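PDB 7C6O: cobalamin biosynthesis protein CobN from Mycobacterium tuberculosis, which serves as the large catalytic subunit of cobaltochelatase, which inserts cobalt into a corrin precursor at the expense of ATP during cobalamin biosynthesis. Local coordinates for residues Pro282-Leu287 and Val354-Leu359; Val396-Ala401 and Val553-His558; Tyr588-Asn593 and Arg840-Val845; Asp611-Pro616 and Pro799-Thr804; Val811-Ala814 and Phe819-Ala822. All coordinates share one frame; numbering follows the deposited sequence.

In the fold
All five contacts are essentially buried, and contact 3 lies deepest, its centre about 9 Å from that of the chain; the other four are about 19 to 22 Å away. Contact 1 belongs to the seven-stranded mixed sheet. Contacts 2, 3 and 4 reach a second sheet through its neighbouring parallel strands 551-555, 586-591 and 608-612. Contact 5 joins helix 807-815 to the loop behind it and links the groups, packing against contact 1 through L359 and A814 and meeting contact 3 through P821 and N841. The chemistry follows position: contacts 1 to 4 are van der Waals packing, contact 3 partly against backbone carbonyls, whereas contact 5, at a partly exposed arginine, alone has hydrogen bonds between its segments.

Contact 1: residues Pro282-Leu287 and Val354-Leu359; sequences PILQGL and VRHARL
L284 and H356 reach each other because each swings CG beside its own backbone N, anti to the carbonyl carbon (chi1 -57° and -79°), which sends a methyl fork and an imidazole toward the same interface. This is helix-on-sheet packing in an alpha/beta layer: strand 283-289 runs in the parallel part of a seven-stranded mixed sheet, and helix 343-361 lies against it. H356 is the one residue of its helix turn that touches segment 282-287, with CB on P282 and the ring on L284. That CB lies 4.0 Å from CG of P282. Proline suits this place just before the strand, since its compact apolar ring packs against CB of H356. Farther along, L284 crosses the imidazole obliquely. ND1 of H356 is satisfied by the carbonyl oxygen of L352, one turn earlier in the helix, a bond that also restrains the rotation of the ring. I321 of the adjacent strand touches both L284 and H356, and P585 also packs on the histidine. The leucine's own approach is made by one methyl, CD2 of L284, which lies 4.2 Å from ND1 of H356.

Contact 2: residues Val396-Ala401 and Val553-His558; sequences VALLQA and VHLGKH
L398 carries the helix side of this contact alone, and a single methyl does the touching: its CD2 lies 4.3 Å from CG1 of V553 and 4.5 Å from CD2 of L555. Both approaches are apolar, methyl to methyl, and both are at the long end of van der Waals spacing. The leucine reaches the sheet because CG stands anti to the backbone N (chi1 173°), extending the branch away from the helix backbone. A long, forked side chain is what this place needs, for the CA atoms of L398 and L555 are 10.1 Å apart. On the strand, V553 and L555 are two residues apart and so point to the same side, while H554 between them turns to the other face. There NE2 of H554 is hydrogen-bonded to OG of S374, and its ring meets that of Y588, so the polar residue of the strand is kept apart from the greasy layer. The next shell sets the position of the strand. Backbone hydrogen bonds tie V553 to A370 and V372, and L555 to V372, holding strand 551-555 in parallel pairing with strand 369-373. L371 touches V553 and L555 from that neighbour, and L815 of helix 807-815 also packs on V553. On the helix side, the other methyl of L398, CD1, packs on CG1 of V811. The result is the aliphatic helix-to-sheet interface of an alpha/beta fold, with helices 391-405 and 807-815 together covering a face of parallel strands.

Contact 3: residues Tyr588-Asn593 and Arg840-Val845; sequences YPFLVN and RNFYSV
F842 makes a purely van der Waals contact with F590, L591 and V592, joining an irregular loop to the end of strand 586-591 and the residue after it, deep within the chain. No hydrogen bond passes between the segments; one aromatic ring supplies almost everything from the loop side. CZ of F842 comes 4.4 Å from CD1 of F590, the two phenylalanines meeting obliquely. The neighbouring atom CE2 of F842 lies 3.7 Å from O of L591, and O of V592 is a little farther from it, so CE2 sits obliquely by two peptide oxygens where the strand gives way to a turn. Phenylalanine suits the place because its broad apolar ring spans from the F590 side chain to the L591 and V592 carbonyls without bringing in a polar group to be satisfied. The ring is directed there by a chi1 of 61°, which places CG of F842 between its backbone N and carbonyl carbon, the crowded position. F590 is itself supported from within its strand: two residues back, the Y588 ring offers a face, and CE2 of F590 lies 3.7 Å above that plane, toward the rim, so that F590 turns an edge to the tyrosine. L591, pointing the other way, contributes little but its backbone oxygen. L609 and D611 of strand 608-612 also touch the F842 side chain, and that strand pairs with F590 and V592 by backbone hydrogen bonds. From helix 595-604, NZ of K602 is hydrogen-bonded to OD1 of N841 and O of F842.

Contact 4: residues Asp611-Pro616 and Pro799-Thr804; sequences DHLIPP and PRLAGT
L613 meets L801 and T804, and the direct contact is van der Waals packing, with the T804 hydroxyl oxygen among the atoms touched. CD1 of L613 lies 3.8 Å from CD2 of L801, and its other methyl, CD2, is 4.0 Å from the same L801 atom, so that the L801 methyl faces the fork of L613 with the two side chains at about a right angle. T804 packs on L613 from a second direction: its CG2 is 4.0 Å from CB of L613, while its OG1 comes within 3.5 Å of CD2 of L613. The fork of L613 reaches both residues because CG is anti to the backbone N (chi1 -167°). Leucine fits this buried junction, where one branched end must touch two neighbours. The polar interactions run alongside rather than across. OG1 of T804, though set against methyls, is hydrogen-bonded to OG1 of T838. The backbone of L613 is held at both ends: its N is hydrogen-bonded to OE2 of E807, and its O receives ND1 of H612 at 2.9 Å. That bond lies close to the imidazole plane, with an N-H...O angle of 154°, and fixes the histidine ring against its own chain. Between L801 and T804 the chain tightens into a 3-10 turn, G803 N bonding to R800 O and T804 N to L801 O. The contact thus lies where strand 608-612 has just ended, beside the short connection between helix 784-801 and helix 807-815, with L716 of helix 710-722 packing on both leucines.

Contact 5: residues Val811-Ala814 and Phe819-Ala822; sequences VLRA and FIPA
R813 reaches over to the main chain of F819 and grips its carbonyl oxygen with both terminal nitrogens. The stronger bond is from NH1 of R813 to O of F819, 2.9 Å long with an N-H...O angle of 140°; NH2 of R813 adds a weak one to the same oxygen, 3.1 Å and 133°. Neither is straight, as expected when two donors on one carbon share an acceptor that lies at the edge of the guanidinium near its plane. A bend at chi3 (66°) turns the end of the arginine chain toward the loop. Each nitrogen also has another partner: NH1 of R813 is hydrogen-bonded to OE1 of Q810 in the preceding turn, and NH2 forms a salt bridge with OD1 of D280. That same carboxylate oxygen accepts the N-H of F819, so both peptide groups of F819 are engaged, and the nearby negative charge probably steadies the arginine. The setting is a short helix-to-loop connection, in which residues 819-821 cross beside the last turn of helix 807-815 and then lead away from it. Alongside these bonds, I820 supplies the apolar part. Its CD1 lies 3.8 Å from CB of A814, whose small side chain allows this approach, and 4.0 Å from CB of R813. CD of P821 borders the guanidinium, 3.9 Å from NH1 of R813. Proline costs nothing in donors here, and its own carbonyl is satisfied, P821 O lying 2.9 Å from N of N841 in a backbone hydrogen bond.

Contact 1: residues Pro282-Leu287 and Val354-Leu359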
# COMPACT_ATOMS: atom_id res chain seq x y z
N PRO A 282 11.02 15.24 12.78
CA PRO A 282 10.73 14.54 11.52
C PRO A 282 12.00 14.02 10.88
O PRO A 282 13.03 14.70 10.84
CB PRO A 282 10.07 15.62 10.65
CG PRO A 282 9.59 16.65 11.62
CD PRO A 282 10.59 16.65 12.73
N ILE A 283 11.94 12.78 10.40
CA ILE A 283 13.06 12.12 9.75
C ILE A 283 12.62 11.77 8.34
O ILE A 283 11.74 10.93 8.15
CB ILE A 283 13.50 10.86 10.53
CG1 ILE A 283 13.88 11.23 11.96
CG2 ILE A 283 14.66 10.17 9.81
CD1 ILE A 283 14.30 10.05 12.82
N LEU A 284 13.23 12.42 7.35
CA LEU A 284 12.79 12.32 5.96
C LEU A 284 13.85 11.59 5.15
O LEU A 284 15.04 11.91 5.23
CB LEU A 284 12.54 13.71 5.37
CG LEU A 284 11.52 14.60 6.08
CD1 LEU A 284 12.17 15.41 7.21
CD2 LEU A 284 10.82 15.52 5.10
N GLN A 285 13.41 10.60 4.36
CA GLN A 285 14.32 9.88 3.48
C GLN A 285 14.49 10.68 2.19
O GLN A 285 13.55 10.78 1.39
CB GLN A 285 13.81 8.48 3.19
CG GLN A 285 14.84 7.59 2.50
CD GLN A 285 15.79 6.94 3.49
OE1 GLN A 285 15.41 6.61 4.61
NE2 GLN A 285 17.04 6.76 3.08
N GLY A 286 15.67 11.25 1.99
CA GLY A 286 16.01 11.84 0.72
C GLY A 286 16.61 10.78 -0.18
O GLY A 286 17.66 10.22 0.14
N LEU A 287 15.95 10.49 -1.30
CA LEU A 287 16.34 9.34 -2.10
C LEU A 287 17.58 9.65 -2.92
O LEU A 287 17.69 10.72 -3.53
CB LEU A 287 15.18 8.92 -3.01
CG LEU A 287 13.85 8.64 -2.30
CD1 LEU A 287 12.77 8.29 -3.31
CD2 LEU A 287 14.00 7.53 -1.26
N VAL A 354 12.21 21.74 5.68
CA VAL A 354 12.03 23.00 6.39
C VAL A 354 10.58 23.18 6.81
O VAL A 354 10.30 23.60 7.94
CB VAL A 354 12.53 24.17 5.52
CG1 VAL A 354 12.10 25.51 6.12
CG2 VAL A 354 14.04 24.12 5.38
N ARG A 355 9.64 22.87 5.91
CA ARG A 355 8.22 23.02 6.24
C ARG A 355 7.82 22.13 7.41
O ARG A 355 7.02 22.54 8.27
CB ARG A 355 7.35 22.71 5.02
CG ARG A 355 7.57 23.62 3.82
CD ARG A 355 6.67 24.84 3.82
NE ARG A 355 6.68 25.51 2.52
CZ ARG A 355 5.65 25.52 1.68
NH1 ARG A 355 4.52 24.91 2.00
NH2 ARG A 355 5.75 26.15 0.52
N HIS A 356 8.35 20.91 7.46
CA HIS A 356 8.03 20.03 8.59
C HIS A 356 8.68 20.54 9.87
O HIS A 356 8.06 20.49 10.94
CB HIS A 356 8.48 18.60 8.29
CG HIS A 356 7.54 17.84 7.40
ND1 HIS A 356 7.58 17.95 6.02
CD2 HIS A 356 6.54 16.98 7.68
CE1 HIS A 356 6.65 17.18 5.50
NE2 HIS A 356 6.00 16.58 6.48
N ALA A 357 9.92 21.02 9.79
CA ALA A 357 10.56 21.59 10.97
C ALA A 357 9.87 22.87 11.42
O ALA A 357 9.79 23.13 12.63
CB ALA A 357 12.04 21.85 10.68
N ARG A 358 9.37 23.66 10.47
CA ARG A 358 8.69 24.90 10.81
C ARG A 358 7.46 24.66 11.68
O ARG A 358 7.08 25.54 12.47
CB ARG A 358 8.29 25.64 9.53
CG ARG A 358 7.47 26.90 9.73
CD ARG A 358 8.35 28.13 9.91
NE ARG A 358 7.57 29.35 10.04
CZ ARG A 358 7.54 30.11 11.13
NH1 ARG A 358 8.27 29.79 12.19
NH2 ARG A 358 6.79 31.20 11.16
N LEU A 359 6.84 23.48 11.57
CA LEU A 359 5.62 23.20 12.31
C LEU A 359 5.84 23.32 13.82
O LEU A 359 4.94 23.76 14.55
CB LEU A 359 5.09 21.81 11.96
CG LEU A 359 4.58 21.61 10.54
CD1 LEU A 359 4.24 20.15 10.29
CD2 LEU A 359 3.36 22.50 10.29

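Contact 2: residues Val396-Ala401 and Val553-His558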
# COMPACT_ATOMS: atom_id res chain seq x y z
N VAL A 396 -15.59 16.68 13.22
CA VAL A 396 -16.04 17.47 14.36
C VAL A 396 -15.12 17.25 15.55
O VAL A 396 -14.66 18.20 16.19
CB VAL A 396 -17.50 17.13 14.70
CG1 VAL A 396 -17.87 17.69 16.07
CG2 VAL A 396 -18.44 17.68 13.63
N ALA A 397 -14.84 15.98 15.86
CA ALA A 397 -14.00 15.67 17.02
C ALA A 397 -12.60 16.24 16.86
O ALA A 397 -11.99 16.71 17.83
CB ALA A 397 -13.95 14.16 17.25
N LEU A 398 -12.07 16.21 15.63
CA LEU A 398 -10.75 16.80 15.39
C LEU A 398 -10.79 18.31 15.57
O LEU A 398 -9.91 18.89 16.22
CB LEU A 398 -10.26 16.43 13.99
CG LEU A 398 -8.97 17.12 13.54
CD1 LEU A 398 -7.81 16.72 14.43
CD2 LEU A 398 -8.67 16.81 12.08
N LEU A 399 -11.80 18.97 14.99
CA LEU A 399 -11.89 20.42 15.10
C LEU A 399 -12.10 20.85 16.55
O LEU A 399 -11.55 21.87 16.98
CB LEU A 399 -13.02 20.93 14.21
CG LEU A 399 -12.77 20.69 12.72
CD1 LEU A 399 -13.98 21.05 11.86
CD2 LEU A 399 -11.55 21.46 12.28
N GLN A 400 -12.88 20.09 17.31
CA GLN A 400 -13.06 20.40 18.73
C GLN A 400 -11.75 20.27 19.49
O GLN A 400 -11.43 21.11 20.34
CB GLN A 400 -14.13 19.48 19.33
CG GLN A 400 -15.53 19.77 18.85
CD GLN A 400 -16.53 18.74 19.33
OE1 GLN A 400 -16.15 17.67 19.81
NE2 GLN A 400 -17.81 19.05 19.21
N ALA A 401 -10.98 19.22 19.20
CA ALA A 401 -9.69 19.05 19.87
C ALA A 401 -8.71 20.14 19.47
O ALA A 401 -7.93 20.61 20.30
CB ALA A 401 -9.11 17.67 19.55
N VAL A 553 -4.39 18.23 6.18
CA VAL A 553 -4.92 17.02 6.77
C VAL A 553 -5.98 16.47 5.82
O VAL A 553 -6.98 17.14 5.55
CB VAL A 553 -5.52 17.27 8.17
CG1 VAL A 553 -6.10 15.98 8.74
CG2 VAL A 553 -4.48 17.86 9.11
N HIS A 554 -5.75 15.27 5.29
CA HIS A 554 -6.74 14.60 4.46
C HIS A 554 -7.45 13.53 5.28
O HIS A 554 -6.80 12.68 5.89
CB HIS A 554 -6.12 13.97 3.22
CG HIS A 554 -7.13 13.60 2.19
ND1 HIS A 554 -7.36 14.35 1.05
CD2 HIS A 554 -8.01 12.57 2.13
CE1 HIS A 554 -8.32 13.79 0.34
NE2 HIS A 554 -8.74 12.71 0.97
N LEU A 555 -8.78 13.57 5.28
CA LEU A 555 -9.57 12.75 6.19
C LEU A 555 -9.96 11.42 5.54
O LEU A 555 -10.85 11.38 4.68
CB LEU A 555 -10.81 13.51 6.65
CG LEU A 555 -10.50 14.53 7.75
CD1 LEU A 555 -11.77 15.19 8.24
CD2 LEU A 555 -9.76 13.85 8.89
N GLY A 556 -9.30 10.34 5.95
CA GLY A 556 -9.76 9.00 5.66
C GLY A 556 -9.32 8.47 4.31
O GLY A 556 -8.88 9.20 3.41
N LYS A 557 -9.48 7.15 4.16
CA LYS A 557 -9.09 6.45 2.94
C LYS A 557 -10.20 6.54 1.90
O LYS A 557 -11.31 6.06 2.13
CB LYS A 557 -8.79 4.98 3.27
CG LYS A 557 -8.46 4.11 2.06
CD LYS A 557 -9.62 3.24 1.62
CE LYS A 557 -9.21 2.29 0.51
NZ LYS A 557 -10.37 1.58 -0.10
N HIS A 558 -9.91 7.15 0.74
CA HIS A 558 -8.68 7.89 0.46
C HIS A 558 -8.98 8.94 -0.62
O HIS A 558 -10.03 8.87 -1.26
CB HIS A 558 -7.54 6.98 -0.02
CG HIS A 558 -7.87 6.16 -1.23
ND1 HIS A 558 -7.97 4.79 -1.20
CD2 HIS A 558 -8.13 6.52 -2.51
CE1 HIS A 558 -8.27 4.34 -2.40
NE2 HIS A 558 -8.37 5.37 -3.22

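Contact 3: residues Tyr588-Asn593 and Arg840-Val845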
# COMPACT_ATOMS: atom_id res chain seq x y z
N TYR A 588 -2.45 12.31 7.44
CA TYR A 588 -3.40 11.45 6.73
C TYR A 588 -3.93 10.36 7.65
O TYR A 588 -3.37 9.25 7.69
CB TYR A 588 -2.75 10.85 5.49
CG TYR A 588 -3.63 10.64 4.28
CD1 TYR A 588 -4.97 10.27 4.41
CD2 TYR A 588 -3.11 10.78 3.00
CE1 TYR A 588 -5.76 10.07 3.29
CE2 TYR A 588 -3.89 10.58 1.88
CZ TYR A 588 -5.21 10.23 2.03
OH TYR A 588 -5.97 10.03 0.90
N PRO A 589 -5.00 10.62 8.40
CA PRO A 589 -5.67 9.54 9.13
C PRO A 589 -6.10 8.44 8.16
O PRO A 589 -6.69 8.72 7.11
CB PRO A 589 -6.87 10.24 9.78
CG PRO A 589 -6.43 11.67 9.91
CD PRO A 589 -5.59 11.94 8.69
N PHE A 590 -5.80 7.19 8.51
CA PHE A 590 -5.92 6.12 7.54
C PHE A 590 -6.27 4.80 8.21
O PHE A 590 -5.70 4.46 9.25
CB PHE A 590 -4.63 5.96 6.73
CG PHE A 590 -4.86 5.67 5.28
CD1 PHE A 590 -5.15 4.39 4.87
CD2 PHE A 590 -4.81 6.69 4.35
CE1 PHE A 590 -5.38 4.12 3.53
CE2 PHE A 590 -5.04 6.43 3.01
CZ PHE A 590 -5.32 5.14 2.60
N LEU A 591 -7.19 4.06 7.61
CA LEU A 591 -7.64 2.80 8.18
C LEU A 591 -6.49 1.79 8.27
O LEU A 591 -5.75 1.59 7.31
CB LEU A 591 -8.78 2.23 7.33
CG LEU A 591 -9.39 0.90 7.77
CD1 LEU A 591 -9.95 1.00 9.19
CD2 LEU A 591 -10.47 0.47 6.79
N VAL A 592 -6.36 1.16 9.44
CA VAL A 592 -5.20 0.33 9.73
C VAL A 592 -5.13 -0.91 8.83
O VAL A 592 -4.04 -1.38 8.51
CB VAL A 592 -5.19 -0.07 11.23
CG1 VAL A 592 -6.44 -0.86 11.59
CG2 VAL A 592 -3.92 -0.85 11.57
N ASN A 593 -6.28 -1.44 8.40
CA ASN A 593 -6.27 -2.66 7.60
C ASN A 593 -6.35 -2.38 6.10
O ASN A 593 -6.70 -3.28 5.33
CB ASN A 593 -7.41 -3.59 8.03
CG ASN A 593 -8.78 -3.05 7.68
OD1 ASN A 593 -9.28 -2.15 8.34
ND2 ASN A 593 -9.40 -3.63 6.66
N ARG A 840 -0.62 5.36 14.60
CA ARG A 840 0.76 5.22 14.16
C ARG A 840 0.86 5.38 12.65
O ARG A 840 -0.10 5.16 11.91
CB ARG A 840 1.33 3.86 14.59
CG ARG A 840 1.35 3.65 16.09
CD ARG A 840 2.04 2.35 16.48
NE ARG A 840 1.24 1.17 16.13
CZ ARG A 840 1.60 -0.08 16.38
NH1 ARG A 840 2.75 -0.34 16.99
NH2 ARG A 840 0.81 -1.08 16.02
N ASN A 841 2.05 5.79 12.19
CA ASN A 841 2.34 5.94 10.77
C ASN A 841 2.82 4.59 10.25
O ASN A 841 4.02 4.29 10.26
CB ASN A 841 3.38 7.04 10.56
CG ASN A 841 3.72 7.25 9.10
OD1 ASN A 841 2.99 6.82 8.21
ND2 ASN A 841 4.84 7.93 8.85
N PHE A 842 1.89 3.76 9.78
CA PHE A 842 2.21 2.34 9.66
C PHE A 842 3.17 2.06 8.51
O PHE A 842 3.31 2.83 7.56
CB PHE A 842 0.94 1.48 9.54
CG PHE A 842 0.05 1.75 8.33
CD1 PHE A 842 0.53 1.62 7.03
CD2 PHE A 842 -1.29 2.03 8.51
CE1 PHE A 842 -0.31 1.84 5.94
CE2 PHE A 842 -2.14 2.24 7.43
CZ PHE A 842 -1.65 2.14 6.15
N TYR A 843 3.88 0.93 8.64
CA TYR A 843 4.62 0.31 7.55
C TYR A 843 3.91 -0.98 7.16
O TYR A 843 2.89 -1.36 7.74
CB TYR A 843 6.07 0.06 7.96
CG TYR A 843 6.27 -0.78 9.20
CD1 TYR A 843 6.30 -2.17 9.13
CD2 TYR A 843 6.44 -0.18 10.45
CE1 TYR A 843 6.49 -2.94 10.27
CE2 TYR A 843 6.64 -0.95 11.59
CZ TYR A 843 6.66 -2.32 11.49
OH TYR A 843 6.86 -3.09 12.62
N SER A 844 4.44 -1.66 6.14
CA SER A 844 3.78 -2.85 5.62
C SER A 844 4.73 -4.03 5.72
O SER A 844 4.92 -4.58 6.81
CB SER A 844 3.26 -2.60 4.20
OG SER A 844 4.29 -2.14 3.35
N VAL A 845 5.33 -4.46 4.61
CA VAL A 845 6.06 -5.72 4.56
C VAL A 845 7.38 -5.53 3.84
O VAL A 845 7.59 -4.56 3.11
CB VAL A 845 5.23 -6.82 3.86
CG1 VAL A 845 3.94 -7.09 4.62
CG2 VAL A 845 4.94 -6.44 2.41

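Contact 4: residues Asp611-Pro616 and Pro799-Thr804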
# COMPACT_ATOMS: atom_id res chain seq x y z
N ASP A 611 -2.76 6.09 11.66
CA ASP A 611 -3.76 5.09 11.34
C ASP A 611 -4.82 5.02 12.43
O ASP A 611 -4.61 5.45 13.57
CB ASP A 611 -3.12 3.72 11.06
CG ASP A 611 -2.39 3.12 12.26
OD1 ASP A 611 -2.48 3.64 13.38
OD2 ASP A 611 -1.72 2.09 12.05
N HIS A 612 -6.00 4.52 12.06
CA HIS A 612 -7.13 4.50 12.96
C HIS A 612 -7.78 3.13 12.97
O HIS A 612 -7.60 2.31 12.07
CB HIS A 612 -8.17 5.59 12.60
CG HIS A 612 -8.89 5.37 11.30
ND1 HIS A 612 -9.88 4.42 11.15
CD2 HIS A 612 -8.79 6.00 10.11
CE1 HIS A 612 -10.34 4.46 9.91
NE2 HIS A 612 -9.70 5.41 9.26
N LEU A 613 -8.56 2.90 14.03
CA LEU A 613 -9.13 1.60 14.30
C LEU A 613 -10.16 1.20 13.23
O LEU A 613 -10.75 2.04 12.55
CB LEU A 613 -9.78 1.59 15.68
CG LEU A 613 -10.17 0.24 16.29
CD1 LEU A 613 -8.95 -0.65 16.44
CD2 LEU A 613 -10.85 0.44 17.63
N ILE A 614 -10.34 -0.11 13.09
CA ILE A 614 -11.40 -0.68 12.26
C ILE A 614 -12.75 -0.27 12.85
O ILE A 614 -12.83 0.08 14.03
CB ILE A 614 -11.26 -2.20 12.17
CG1 ILE A 614 -11.45 -2.83 13.55
CG2 ILE A 614 -9.90 -2.57 11.59
CD1 ILE A 614 -11.65 -4.33 13.52
N PRO A 615 -13.83 -0.31 12.07
CA PRO A 615 -15.16 -0.05 12.64
C PRO A 615 -15.50 -1.07 13.71
O PRO A 615 -14.91 -2.16 13.75
CB PRO A 615 -16.10 -0.17 11.43
CG PRO A 615 -15.33 -0.94 10.41
CD PRO A 615 -13.89 -0.56 10.62
N PRO A 616 -16.43 -0.75 14.61
CA PRO A 616 -16.89 -1.77 15.55
C PRO A 616 -17.50 -2.94 14.80
O PRO A 616 -18.18 -2.76 13.78
CB PRO A 616 -17.94 -1.03 16.40
CG PRO A 616 -18.40 0.09 15.52
CD PRO A 616 -17.19 0.50 14.73
N PRO A 799 -4.80 -3.47 26.27
CA PRO A 799 -3.91 -2.29 26.31
C PRO A 799 -3.63 -1.71 24.94
O PRO A 799 -3.50 -0.48 24.80
CB PRO A 799 -2.63 -2.84 26.96
CG PRO A 799 -3.10 -4.00 27.76
CD PRO A 799 -4.18 -4.63 26.94
N ARG A 800 -3.53 -2.55 23.91
CA ARG A 800 -3.27 -2.03 22.56
C ARG A 800 -4.51 -1.35 21.99
O ARG A 800 -4.41 -0.30 21.35
CB ARG A 800 -2.80 -3.17 21.65
CG ARG A 800 -1.43 -3.70 22.03
CD ARG A 800 -1.11 -4.98 21.28
NE ARG A 800 0.21 -5.50 21.65
CZ ARG A 800 1.34 -5.14 21.05
NH1 ARG A 800 1.32 -4.27 20.05
NH2 ARG A 800 2.49 -5.66 21.45
N LEU A 801 -5.69 -1.93 22.22
CA LEU A 801 -6.93 -1.26 21.83
C LEU A 801 -7.04 0.11 22.47
O LEU A 801 -7.53 1.06 21.84
CB LEU A 801 -8.14 -2.12 22.20
CG LEU A 801 -8.65 -3.11 21.16
CD1 LEU A 801 -9.84 -3.90 21.69
CD2 LEU A 801 -9.02 -2.37 19.88
N ALA A 802 -6.57 0.24 23.71
CA ALA A 802 -6.63 1.52 24.41
C ALA A 802 -5.88 2.63 23.68
O ALA A 802 -6.20 3.81 23.87
CB ALA A 802 -6.08 1.38 25.83
N GLY A 803 -4.91 2.27 22.83
CA GLY A 803 -4.18 3.27 22.07
C GLY A 803 -5.04 4.02 21.07
O GLY A 803 -4.62 5.08 20.58
N THR A 804 -6.23 3.50 20.76
CA THR A 804 -7.13 4.19 19.84
C THR A 804 -7.49 5.59 20.33
O THR A 804 -7.69 6.50 19.52
CB THR A 804 -8.39 3.35 19.64
OG1 THR A 804 -8.05 2.13 18.96
CG2 THR A 804 -9.44 4.09 18.82

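Contact 5: residues Val811-Ala814 and Phe819-Ala822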
# COMPACT_ATOMS: atom_id res chain seq x y z
N VAL A 811 -2.60 13.20 15.56
CA VAL A 811 -2.78 14.19 14.51
C VAL A 811 -2.27 15.55 14.97
O VAL A 811 -1.60 16.27 14.23
CB VAL A 811 -4.26 14.26 14.06
CG1 VAL A 811 -4.47 15.43 13.11
CG2 VAL A 811 -4.68 12.95 13.41
N LEU A 812 -2.57 15.91 16.22
CA LEU A 812 -2.07 17.17 16.77
C LEU A 812 -0.55 17.16 16.90
O LEU A 812 0.10 18.17 16.63
CB LEU A 812 -2.72 17.45 18.12
CG LEU A 812 -4.24 17.66 18.10
CD1 LEU A 812 -4.78 17.92 19.50
CD2 LEU A 812 -4.60 18.79 17.16
N ARG A 813 0.03 16.02 17.31
CA ARG A 813 1.48 15.92 17.36
C ARG A 813 2.09 16.09 15.98
O ARG A 813 3.12 16.75 15.82
CB ARG A 813 1.90 14.57 17.96
CG ARG A 813 1.57 14.40 19.44
CD ARG A 813 2.25 13.16 20.04
NE ARG A 813 3.71 13.28 20.06
CZ ARG A 813 4.54 12.52 19.34
NH1 ARG A 813 4.06 11.57 18.56
NH2 ARG A 813 5.85 12.71 19.43
N ALA A 814 1.47 15.49 14.96
CA ALA A 814 1.98 15.62 13.60
C ALA A 814 1.89 17.05 13.11
O ALA A 814 2.80 17.54 12.43
CB ALA A 814 1.22 14.67 12.66
N PHE A 819 7.77 13.53 15.94
CA PHE A 819 7.94 12.22 15.33
C PHE A 819 6.73 11.35 15.62
O PHE A 819 6.33 11.18 16.78
CB PHE A 819 9.22 11.55 15.85
CG PHE A 819 9.44 10.17 15.29
CD1 PHE A 819 9.93 10.00 14.01
CD2 PHE A 819 9.16 9.05 16.05
CE1 PHE A 819 10.14 8.74 13.48
CE2 PHE A 819 9.37 7.77 15.54
CZ PHE A 819 9.86 7.62 14.25
N ILE A 820 6.14 10.79 14.58
CA ILE A 820 4.97 9.91 14.69
C ILE A 820 5.46 8.47 14.64
O ILE A 820 5.98 8.04 13.60
CB ILE A 820 3.94 10.19 13.58
CG1 ILE A 820 3.55 11.67 13.58
CG2 ILE A 820 2.71 9.30 13.76
CD1 ILE A 820 2.98 12.15 14.90
N PRO A 821 5.31 7.69 15.71
CA PRO A 821 5.86 6.34 15.72
C PRO A 821 5.20 5.46 14.67
O PRO A 821 4.02 5.61 14.36
CB PRO A 821 5.57 5.84 17.14
CG PRO A 821 4.38 6.64 17.57
CD PRO A 821 4.57 8.00 16.95
N ALA A 822 5.98 4.54 14.12
CA ALA A 822 5.50 3.60 13.12
C ALA A 822 5.04 2.30 13.78
O ALA A 822 5.35 2.01 14.93
CB ALA A 822 6.58 3.31 12.08